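Local coordinates for protein lectin (Trichosanthes anguina, PDB 4HR6) that binds galactose-type sugars through its beta-trefoil lectin chain and is a nontoxic, three-chain homologue of type II ribosome-inactivating proteins, at residues M159-C164 against M235-S240; V191-S196 against N200-T205. All coordinates share one frame; numbering follows the deposited sequence.

Contact 1: M159-C164 against M235-S240; sequences MWLEEC and MDVARS. With AMG (methyl alpha-D-galactopyranoside), chain E.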
ATOM      1  N   MET C 159      21.670  -1.955  11.745  1.00 51.53           N
ATOM      2  CA  MET C 159      20.608  -1.020  11.371  1.00 55.85           C
ATOM      3  C   MET C 159      19.787  -0.483  12.541  1.00 50.22           C
ATOM      4  O   MET C 159      19.501  -1.199  13.494  1.00 51.25           O
ATOM      5  CB  MET C 159      19.686  -1.636  10.298  1.00 57.16           C
ATOM      6  CG  MET C 159      18.727  -2.706  10.790  1.00 62.83           C
ATOM      7  SD  MET C 159      17.379  -2.943   9.609  1.00 68.62           S
ATOM      8  CE  MET C 159      16.045  -3.335  10.740  1.00 66.49           C
ATOM      9  N   TRP C 160      19.444   0.802  12.456  1.00 49.79           N
ATOM     10  CA  TRP C 160      18.538   1.452  13.404  1.00 48.73           C
ATOM     11  C   TRP C 160      17.967   2.744  12.796  1.00 45.47           C
ATOM     12  O   TRP C 160      18.235   3.084  11.639  1.00 46.82           O
ATOM     13  CB  TRP C 160      19.247   1.748  14.741  1.00 52.05           C
ATOM     14  CG  TRP C 160      20.524   2.534  14.612  1.00 53.65           C
ATOM     15  CD1 TRP C 160      20.659   3.852  14.280  1.00 57.12           C
ATOM     16  CD2 TRP C 160      21.851   2.039  14.825  1.00 59.66           C
ATOM     17  NE1 TRP C 160      21.994   4.206  14.251  1.00 55.56           N
ATOM     18  CE2 TRP C 160      22.743   3.111  14.598  1.00 59.13           C
ATOM     19  CE3 TRP C 160      22.371   0.791  15.195  1.00 59.27           C
ATOM     20  CZ2 TRP C 160      24.126   2.969  14.718  1.00 60.49           C
ATOM     21  CZ3 TRP C 160      23.742   0.653  15.314  1.00 59.94           C
ATOM     22  CH2 TRP C 160      24.606   1.737  15.076  1.00 59.80           C
ATOM     23  N   LEU C 161      17.203   3.471  13.598  1.00 46.20           N
ATOM     24  CA  LEU C 161      16.572   4.709  13.157  1.00 47.04           C
ATOM     25  C   LEU C 161      17.453   5.945  13.316  1.00 48.31           C
ATOM     26  O   LEU C 161      18.001   6.219  14.386  1.00 50.17           O
ATOM     27  CB  LEU C 161      15.245   4.894  13.890  1.00 46.57           C
ATOM     28  CG  LEU C 161      14.217   3.828  13.503  1.00 46.72           C
ATOM     29  CD1 LEU C 161      13.034   3.842  14.458  1.00 50.53           C
ATOM     30  CD2 LEU C 161      13.778   4.036  12.068  1.00 45.86           C
ATOM     31  N   GLU C 162      17.593   6.670  12.217  1.00 50.53           N
ATOM     32  CA  GLU C 162      18.273   7.942  12.185  1.00 52.65           C
ATOM     33  C   GLU C 162      17.299   8.955  11.584  1.00 56.53           C
ATOM     34  O   GLU C 162      16.237   8.582  11.086  1.00 53.25           O
ATOM     35  CB  GLU C 162      19.533   7.824  11.332  1.00 54.52           C
ATOM     36  CG  GLU C 162      20.625   6.974  11.984  1.00 60.90           C
ATOM     37  CD  GLU C 162      21.259   7.649  13.201  1.00 62.50           C
ATOM     38  OE1 GLU C 162      21.594   6.943  14.180  1.00 66.22           O
ATOM     39  OE2 GLU C 162      21.412   8.890  13.189  1.00 62.91           O
ATOM     40  N   GLU C 163      17.657  10.230  11.658  1.00 54.16           N
ATOM     41  CA  GLU C 163      16.891  11.283  11.036  1.00 55.81           C
ATOM     42  C   GLU C 163      16.984  11.100   9.531  1.00 54.50           C
ATOM     43  O   GLU C 163      18.075  10.897   8.992  1.00 52.50           O
ATOM     44  CB  GLU C 163      17.446  12.661  11.420  1.00 60.78           C
ATOM     45  CG  GLU C 163      16.405  13.769  11.461  1.00 70.39           C
ATOM     46  CD  GLU C 163      15.530  13.721  12.707  1.00 76.40           C
ATOM     47  OE1 GLU C 163      14.291  13.812  12.571  1.00 85.24           O
ATOM     48  OE2 GLU C 163      16.076  13.590  13.825  1.00 82.80           O
ATOM     49  N   CYS C 164      15.844  11.197   8.854  1.00 48.55           N
ATOM     50  CA  CYS C 164      15.802  11.066   7.406  1.00 48.81           C
ATOM     51  C   CYS C 164      16.581  12.164   6.731  1.00 49.95           C
ATOM     52  O   CYS C 164      16.483  13.321   7.124  1.00 51.52           O
ATOM     53  CB  CYS C 164      14.359  11.117   6.897  1.00 46.14           C
ATOM     54  SG  CYS C 164      13.326   9.840   7.608  1.00 43.60           S
ATOM     55  N   MET C 235       8.223  -6.167  13.176  1.00 48.32           N
ATOM     56  CA  MET C 235       9.340  -5.282  13.408  1.00 45.89           C
ATOM     57  C   MET C 235       8.890  -4.185  14.386  1.00 48.29           C
ATOM     58  O   MET C 235       7.749  -3.714  14.337  1.00 44.01           O
ATOM     59  CB  MET C 235       9.796  -4.706  12.071  1.00 47.99           C
ATOM     60  CG  MET C 235      11.213  -4.199  12.050  1.00 48.84           C
ATOM     61  SD  MET C 235      11.844  -3.880  10.394  1.00 50.36           S
ATOM     62  CE  MET C 235      11.837  -5.518   9.697  1.00 49.80           C
ATOM     63  N   ASP C 236       9.783  -3.809  15.297  1.00 48.27           N
ATOM     64  CA  ASP C 236       9.391  -3.108  16.518  1.00 47.57           C
ATOM     65  C   ASP C 236      10.584  -2.327  17.060  1.00 49.18           C
ATOM     66  O   ASP C 236      11.675  -2.883  17.231  1.00 52.31           O
ATOM     67  CB  ASP C 236       8.869  -4.135  17.541  1.00 48.39           C
ATOM     68  CG  ASP C 236       8.605  -3.542  18.931  1.00 47.18           C
ATOM     69  OD1 ASP C 236       7.661  -3.992  19.626  1.00 44.58           O
ATOM     70  OD2 ASP C 236       9.349  -2.645  19.338  1.00 47.13           O
ATOM     71  N   VAL C 237      10.364  -1.039  17.308  1.00 46.14           N
ATOM     72  CA  VAL C 237      11.353  -0.164  17.911  1.00 46.31           C
ATOM     73  C   VAL C 237      11.293  -0.378  19.422  1.00 46.99           C
ATOM     74  O   VAL C 237      10.284  -0.065  20.064  1.00 45.18           O
ATOM     75  CB  VAL C 237      11.109   1.326  17.574  1.00 46.81           C
ATOM     76  CG1 VAL C 237      12.244   2.192  18.120  1.00 49.35           C
ATOM     77  CG2 VAL C 237      10.983   1.529  16.066  1.00 47.69           C
ATOM     78  N   ALA C 238      12.374  -0.935  19.974  1.00 49.32           N
ATOM     79  CA  ALA C 238      12.423  -1.366  21.379  1.00 49.35           C
ATOM     80  C   ALA C 238      12.081  -0.235  22.338  1.00 46.76           C
ATOM     81  O   ALA C 238      12.707   0.830  22.282  1.00 46.26           O
ATOM     82  CB  ALA C 238      13.807  -1.917  21.701  1.00 52.26           C
ATOM     83  N   ARG C 239      11.075  -0.470  23.185  1.00 50.10           N
ATOM     84  CA  ARG C 239      10.666   0.468  24.247  1.00 54.31           C
ATOM     85  C   ARG C 239      10.149   1.807  23.718  1.00 56.84           C
ATOM     86  O   ARG C 239      10.138   2.793  24.447  1.00 62.71           O
ATOM     87  N   SER C 240       9.722   1.831  22.454  1.00 57.18           N
ATOM     88  CA  SER C 240       9.455   3.074  21.722  1.00 57.24           C
ATOM     89  C   SER C 240      10.582   4.087  21.928  1.00 60.02           C
ATOM     90  O   SER C 240      10.336   5.292  21.993  1.00 61.17           O
ATOM     91  CB  SER C 240       8.108   3.678  22.137  1.00 57.52           C
ATOM     92  OG  SER C 240       7.085   2.696  22.118  1.00 59.03           O
TER
HETATM   93  C1  AMG E 302       7.380  -2.541  25.447  1.00 65.72           C
HETATM   94  C2  AMG E 302       6.836  -2.143  24.074  1.00 66.77           C
HETATM   95  C3  AMG E 302       6.996  -3.286  23.065  1.00 66.33           C
HETATM   96  C4  AMG E 302       8.447  -3.749  23.034  1.00 66.82           C
HETATM   97  C5  AMG E 302       8.957  -4.033  24.456  1.00 68.41           C
HETATM   98  C6  AMG E 302      10.444  -4.373  24.495  1.00 69.81           C
HETATM   99  C7  AMG E 302       6.430  -3.524  27.399  1.00 70.36           C
HETATM  100  O1  AMG E 302       6.627  -3.635  25.992  1.00 67.65           O
HETATM  101  O2  AMG E 302       5.463  -1.773  24.222  1.00 63.35           O
HETATM  102  O3  AMG E 302       6.599  -2.883  21.745  1.00 66.52           O
HETATM  103  O4  AMG E 302       9.241  -2.746  22.387  1.00 60.55           O
HETATM  104  O5  AMG E 302       8.750  -2.902  25.303  1.00 63.85           O
HETATM  105  O6  AMG E 302      10.716  -5.078  25.714  1.00 73.80           O

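Contact 2: V191-S196 against N200-T205; sequences VTASSS and NWKVIT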
ATOM      1  N   VAL C 191      18.061  -7.708   5.360  1.00 44.21           N
ATOM      2  CA  VAL C 191      17.564  -7.456   6.701  1.00 43.17           C
ATOM      3  C   VAL C 191      17.187  -8.802   7.293  1.00 44.52           C
ATOM      4  O   VAL C 191      16.440  -9.552   6.685  1.00 45.85           O
ATOM      5  CB  VAL C 191      16.344  -6.507   6.683  1.00 42.18           C
ATOM      6  CG1 VAL C 191      15.671  -6.446   8.039  1.00 41.01           C
ATOM      7  CG2 VAL C 191      16.766  -5.117   6.226  1.00 42.29           C
ATOM      8  N   THR C 192      17.705  -9.099   8.485  1.00 47.51           N
ATOM      9  CA  THR C 192      17.631 -10.453   9.059  1.00 44.47           C
ATOM     10  C   THR C 192      17.405 -10.406  10.549  1.00 42.45           C
ATOM     11  O   THR C 192      17.993  -9.585  11.229  1.00 45.03           O
ATOM     12  CB  THR C 192      18.953 -11.218   8.855  1.00 46.15           C
ATOM     13  OG1 THR C 192      19.422 -11.065   7.507  1.00 43.70           O
ATOM     14  CG2 THR C 192      18.766 -12.703   9.190  1.00 50.06           C
ATOM     15  N   ALA C 193      16.563 -11.293  11.050  1.00 43.58           N
ATOM     16  CA  ALA C 193      16.356 -11.438  12.478  1.00 51.49           C
ATOM     17  C   ALA C 193      17.384 -12.425  13.108  1.00 57.24           C
ATOM     18  O   ALA C 193      17.368 -13.621  12.798  1.00 59.22           O
ATOM     19  CB  ALA C 193      14.940 -11.916  12.740  1.00 49.12           C
ATOM     20  N   SER C 194      18.250 -11.908  13.987  1.00 62.74           N
ATOM     21  CA  SER C 194      19.267 -12.707  14.719  1.00 64.29           C
ATOM     22  C   SER C 194      18.689 -13.607  15.805  1.00 63.88           C
ATOM     23  O   SER C 194      17.516 -13.503  16.153  1.00 64.32           O
ATOM     24  CB  SER C 194      20.282 -11.779  15.398  1.00 63.79           C
ATOM     25  OG  SER C 194      21.077 -11.113  14.443  1.00 67.24           O
ATOM     26  N   SER C 195      19.535 -14.486  16.344  1.00 70.97           N
ATOM     27  CA  SER C 195      19.214 -15.284  17.546  1.00 70.62           C
ATOM     28  C   SER C 195      19.586 -14.513  18.820  1.00 68.37           C
ATOM     29  O   SER C 195      19.052 -14.783  19.901  1.00 70.32           O
ATOM     30  CB  SER C 195      19.945 -16.633  17.520  1.00 73.07           C
ATOM     31  OG  SER C 195      21.353 -16.442  17.446  1.00 69.75           O
ATOM     32  N   SER C 196      20.514 -13.568  18.674  1.00 67.06           N
ATOM     33  CA  SER C 196      20.811 -12.569  19.704  1.00 72.56           C
ATOM     34  C   SER C 196      19.555 -11.764  20.070  1.00 75.59           C
ATOM     35  O   SER C 196      18.792 -11.357  19.185  1.00 70.80           O
ATOM     36  CB  SER C 196      21.917 -11.630  19.206  1.00 75.56           C
ATOM     37  OG  SER C 196      21.893 -10.378  19.875  1.00 84.63           O
ATOM     38  N   ASN C 200      14.505 -10.266  25.725  1.00 77.11           N
ATOM     39  CA  ASN C 200      14.002 -11.601  25.335  1.00 79.25           C
ATOM     40  C   ASN C 200      13.265 -11.639  23.989  1.00 75.72           C
ATOM     41  O   ASN C 200      12.296 -12.383  23.815  1.00 78.73           O
ATOM     42  CB  ASN C 200      13.146 -12.228  26.459  1.00 84.48           C
ATOM     43  CG  ASN C 200      13.936 -13.188  27.336  1.00 89.55           C
ATOM     44  OD1 ASN C 200      13.470 -14.287  27.649  1.00 92.91           O
ATOM     45  ND2 ASN C 200      15.140 -12.778  27.731  1.00 91.19           N
ATOM     46  N   TRP C 201      13.753 -10.844  23.037  1.00 72.39           N
ATOM     47  CA  TRP C 201      13.202 -10.789  21.681  1.00 64.19           C
ATOM     48  C   TRP C 201      14.351 -10.650  20.678  1.00 62.15           C
ATOM     49  O   TRP C 201      15.353  -9.989  20.963  1.00 57.51           O
ATOM     50  CB  TRP C 201      12.264  -9.592  21.532  1.00 61.63           C
ATOM     51  CG  TRP C 201      11.035  -9.594  22.415  1.00 57.82           C
ATOM     52  CD1 TRP C 201      10.822  -8.820  23.522  1.00 57.77           C
ATOM     53  CD2 TRP C 201       9.837 -10.367  22.234  1.00 57.61           C
ATOM     54  NE1 TRP C 201       9.574  -9.077  24.052  1.00 56.35           N
ATOM     55  CE2 TRP C 201       8.951 -10.022  23.284  1.00 54.67           C
ATOM     56  CE3 TRP C 201       9.428 -11.320  21.293  1.00 56.40           C
ATOM     57  CZ2 TRP C 201       7.684 -10.588  23.409  1.00 55.37           C
ATOM     58  CZ3 TRP C 201       8.167 -11.892  21.429  1.00 53.65           C
ATOM     59  CH2 TRP C 201       7.311 -11.520  22.476  1.00 54.45           C
ATOM     60  N   LYS C 202      14.196 -11.242  19.498  1.00 56.00           N
ATOM     61  CA  LYS C 202      15.277 -11.273  18.513  1.00 53.89           C
ATOM     62  C   LYS C 202      15.557  -9.888  17.946  1.00 53.64           C
ATOM     63  O   LYS C 202      14.647  -9.064  17.830  1.00 52.13           O
ATOM     64  CB  LYS C 202      14.950 -12.264  17.404  1.00 59.38           C
ATOM     65  CG  LYS C 202      14.843 -13.700  17.913  1.00 65.24           C
ATOM     66  CD  LYS C 202      13.926 -14.566  17.057  1.00 72.25           C
ATOM     67  CE  LYS C 202      14.629 -15.073  15.808  1.00 75.58           C
ATOM     68  NZ  LYS C 202      15.516 -16.236  16.094  1.00 80.32           N
ATOM     69  N   VAL C 203      16.821  -9.637  17.612  1.00 46.93           N
ATOM     70  CA  VAL C 203      17.273  -8.333  17.166  1.00 50.18           C
ATOM     71  C   VAL C 203      17.537  -8.381  15.665  1.00 54.82           C
ATOM     72  O   VAL C 203      18.068  -9.373  15.147  1.00 52.03           O
ATOM     73  CB  VAL C 203      18.546  -7.879  17.925  1.00 50.76           C
ATOM     74  CG1 VAL C 203      19.254  -6.743  17.210  1.00 48.18           C
ATOM     75  CG2 VAL C 203      18.196  -7.450  19.349  1.00 54.97           C
ATOM     76  N   ILE C 204      17.163  -7.300  14.976  1.00 52.98           N
ATOM     77  CA  ILE C 204      17.235  -7.246  13.527  1.00 49.90           C
ATOM     78  C   ILE C 204      18.535  -6.598  13.117  1.00 46.83           C
ATOM     79  O   ILE C 204      18.896  -5.534  13.620  1.00 52.75           O
ATOM     80  CB  ILE C 204      16.083  -6.412  12.900  1.00 49.37           C
ATOM     81  CG1 ILE C 204      14.716  -6.793  13.475  1.00 47.65           C
ATOM     82  CG2 ILE C 204      16.089  -6.570  11.375  1.00 49.37           C
ATOM     83  CD1 ILE C 204      14.328  -8.233  13.272  1.00 50.91           C
ATOM     84  N   THR C 205      19.214  -7.214  12.166  1.00 43.71           N
ATOM     85  CA  THR C 205      20.511  -6.730  11.721  1.00 45.78           C
ATOM     86  C   THR C 205      20.609  -7.039  10.235  1.00 42.91           C
ATOM     87  O   THR C 205      19.653  -7.528   9.646  1.00 49.21           O
ATOM     88  CB  THR C 205      21.657  -7.396  12.559  1.00 49.51           C
ATOM     89  OG1 THR C 205      22.919  -6.786  12.264  1.00 49.40           O
ATOM     90  CG2 THR C 205      21.752  -8.912  12.291  1.00 48.08           C
TER

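Contact 1: M159-C164 against M235-S240
M235 meets M159 through thioether groups, the sulfur SD of M235 lying 4.3 Å from the terminal methyl CE of M159. The strand illustrates how alternating residues can serve a core and a sugar site: M235 and V237 pack into the core, D236 binds the sugar. I247 lies against both methionines, and the carbonyl of M235 has a weak hydrogen bond from the indole N-H of W260.

With CG anti to the backbone N (chi1 172°), the carboxylate of D236 is carried out to the galactoside, where it divides its oxygens between two sugar hydroxyls: O3 of the ligand donates to OD1 over 2.6 Å, and O4 donates to OD2 over 3.1 Å. OD1 also accepts a bond from Q258 NE2, a second-shell amide that helps fix the carboxylate's rotation.

V237 returns to the core. It and L161 reach toward each other tip to tip, with V237 CG2 only 3.5 Å from L161 CD1, tighter than ordinary van der Waals contact; V237 CG1 stands farther off, 4.1 Å from the same methyl. The V237 carbonyl accepts from S240 N at 3.1 Å and from N257 ND2, tying down the turn that follows. Within that turn the backbone N of R239 donates to the ligand's O4 at 3.0 Å, with an N-H...O angle of 161°. O4 is thus gripped from both the carboxylate and the main chain, while N257, H253 and D199 also hydrogen-bond the sugar.

Where they touch, 159-161 and 235-237 run 55° apart and meet through side chains alone. Strand 158-163 pairs with strand 148-153, whose L150 touches M159 and L161, whereas strand 234-237 pairs with strand 247-250.

Contact 2: V191-S196 against N200-T205
T192 and T205 form an antiparallel hydrogen-bonded pair that satisfies four backbone groups at once: T192 N donates to T205 O and T205 N to T192 O, both over 2.8 Å, the second bond nearly straight at 171°. T192 O also receives a CA-H...O contact from I204. Two residues on, S194 N donates a hydrogen bond to V203 O at 2.8 Å, tilted 22° from the carbonyl plane. Past the corner at S195, V203 N reaches S196 O less squarely, at 3.1 Å and 139°. The T192 hydroxyl is served outside the pair, by C190 O and Q215 NE2. V191 O accepts from W217 NE1, and the backbones of K202 and I204 bond to those of L249 and I247.

A193 and I204 make the non-hydrogen-bonded pair, A193 CB 3.8 Å from I204 CD1 on a shared face. V191 and I204 side chains cross obliquely, V191 CG1 a tight 3.4 Å from I204 CG2. K202, bent twice near its end, folds its chain over the S194 carbonyl.

Such a twisted antiparallel hairpin, whose first strand turns a corner at S195 but stays bonded beyond it, is a building element of the ricin-type beta-trefoil; W201 sits beside the bound galactoside.

In the fold
Following the chain from the N terminus, strand 158-163 supplies the first side of contact 1, which waits some seventy residues for its partner at 235-240. Within that long excursion the chain makes contact 2, a local hairpin in which 191-196 is met by 200-205 after only a few residues. The smaller loop therefore lies wholly within the larger, and the two do not cross. Their centres are 13 Å apart and they share packing: M159 CE touches I204 CG2 at 3.3 Å, and V191 lies beside both methionines. Strand 247-250, between them, joins the hairpin to the sugar-binding strand in one beta-trefoil domain.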